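Local coordinates for UDP-N-acetylglucosamine 2-epimerase (Listeria monocytogenes, PDB 3OT5), which probably catalyses the interconversion of UDP-N-acetylglucosamine and UDP-N-acetylmannosamine by inverting the configuration at C2 of the sugar, at residues G311-A316 / V321-L326. Numbering follows the deposited sequence.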
# COMPACT_ATOMS: atom_id res chain seq x y z
N GLY A 311 2.04 -2.78 3.68
CA GLY A 311 2.22 -2.45 2.27
C GLY A 311 3.20 -3.37 1.55
O GLY A 311 2.94 -3.81 0.43
N VAL A 312 4.32 -3.66 2.19
CA VAL A 312 5.35 -4.49 1.59
C VAL A 312 4.87 -5.92 1.34
O VAL A 312 5.32 -6.56 0.39
CB VAL A 312 6.65 -4.49 2.43
CG1 VAL A 312 7.66 -5.49 1.89
CG2 VAL A 312 7.26 -3.08 2.48
N GLN A 313 3.97 -6.42 2.18
CA GLN A 313 3.42 -7.75 2.02
C GLN A 313 2.55 -7.84 0.78
O GLN A 313 2.39 -8.91 0.21
CB GLN A 313 2.60 -8.14 3.27
CG GLN A 313 3.48 -8.30 4.53
CD GLN A 313 2.68 -8.41 5.80
OE1 GLN A 313 1.79 -9.25 5.92
NE2 GLN A 313 3.01 -7.58 6.78
N GLU A 314 2.00 -6.71 0.35
CA GLU A 314 1.16 -6.72 -0.83
C GLU A 314 1.90 -6.32 -2.09
O GLU A 314 1.55 -6.76 -3.18
CB GLU A 314 -0.03 -5.80 -0.62
CG GLU A 314 -0.84 -6.21 0.59
CD GLU A 314 -2.08 -5.36 0.79
OE1 GLU A 314 -2.62 -5.40 1.92
OE2 GLU A 314 -2.51 -4.67 -0.16
N GLU A 315 2.93 -5.49 -1.92
CA GLU A 315 3.74 -4.97 -3.03
C GLU A 315 4.89 -5.86 -3.44
O GLU A 315 5.11 -6.06 -4.63
CB GLU A 315 4.27 -3.57 -2.66
CG GLU A 315 3.15 -2.56 -2.50
CD GLU A 315 3.60 -1.24 -1.87
OE1 GLU A 315 2.72 -0.47 -1.50
OE2 GLU A 315 4.81 -1.00 -1.71
N ALA A 316 5.61 -6.40 -2.47
CA ALA A 316 6.76 -7.26 -2.76
C ALA A 316 6.41 -8.44 -3.67
O ALA A 316 7.16 -8.72 -4.61
CB ALA A 316 7.39 -7.75 -1.47
N VAL A 321 8.88 -10.96 -5.13
CA VAL A 321 9.86 -11.08 -4.06
C VAL A 321 9.27 -11.80 -2.85
O VAL A 321 8.29 -11.34 -2.28
CB VAL A 321 10.39 -9.69 -3.60
CG1 VAL A 321 11.44 -9.84 -2.49
CG2 VAL A 321 10.98 -8.93 -4.79
N PRO A 322 9.83 -12.96 -2.48
CA PRO A 322 9.34 -13.67 -1.31
C PRO A 322 9.44 -12.79 -0.08
O PRO A 322 10.45 -12.09 0.11
CB PRO A 322 10.33 -14.84 -1.18
CG PRO A 322 10.78 -15.10 -2.54
CD PRO A 322 10.87 -13.73 -3.18
N VAL A 323 8.40 -12.82 0.76
CA VAL A 323 8.38 -12.01 1.97
C VAL A 323 8.31 -12.84 3.26
O VAL A 323 7.47 -13.72 3.40
CB VAL A 323 7.16 -11.05 1.96
CG1 VAL A 323 7.11 -10.23 3.22
CG2 VAL A 323 7.19 -10.14 0.73
N LEU A 324 9.23 -12.58 4.19
CA LEU A 324 9.24 -13.23 5.50
C LEU A 324 8.71 -12.16 6.45
O LEU A 324 9.34 -11.12 6.64
CB LEU A 324 10.63 -13.73 5.90
CG LEU A 324 11.24 -14.83 5.01
CD1 LEU A 324 12.59 -15.28 5.55
CD2 LEU A 324 10.30 -16.02 4.89
N VAL A 325 7.54 -12.41 7.02
CA VAL A 325 6.88 -11.42 7.88
C VAL A 325 7.27 -11.53 9.35
O VAL A 325 7.06 -12.55 9.98
CB VAL A 325 5.35 -11.50 7.71
CG1 VAL A 325 4.65 -10.44 8.58
CG2 VAL A 325 5.01 -11.29 6.23
N LEU A 326 7.85 -10.44 9.86
CA LEU A 326 8.34 -10.37 11.24
C LEU A 326 7.21 -10.03 12.20
O LEU A 326 7.22 -8.97 12.83
CB LEU A 326 9.45 -9.33 11.34
CG LEU A 326 10.60 -9.53 10.35
CD1 LEU A 326 11.67 -8.45 10.51
CD2 LEU A 326 11.19 -10.92 10.46
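A316 and V323 meet at the heart of an apolar contact, where the methyl CB of A316 sits 3.3 Å from CG2 of V323, tighter than usual for two carbons. A residue with nothing beyond CB suits a place where the two backbones come this near. With CG1 anti to the backbone N (chi1 179°), V323 has CG2 anti to its carbonyl carbon, and this methyl meets A316; V321, V323 and V325 all direct CB toward 311-316, and their branched side chains suit both extended backbone and a close-packed interior.

Farther along, Q313 and V325 cross at about a right angle. The flat amide of Q313 lies against both methyls of V325, with CD 3.7 Å from CG2 and NE2 3.8 Å from CG1. Glutamine fits here because its amide and CG lie against the valine methyls, while NE2 is hydrogen-bonded to the carbonyl oxygen of S309.

One backbone hydrogen bond ties the segments together: V321 N donates to A316 O (2.9 Å, 165° at the hydrogen), approaching from above the carbonyl plane, and the bond spans and closes the short loop between the two residues.

Strand 302-307, helix 310-315 and strand 323-325 form a beta-alpha-beta unit, the helix running nearly antiparallel to strand 323-325 (154°), in the parallel sheet of the C-terminal Rossmann-like domain, as in GT-B-type 2-epimerases.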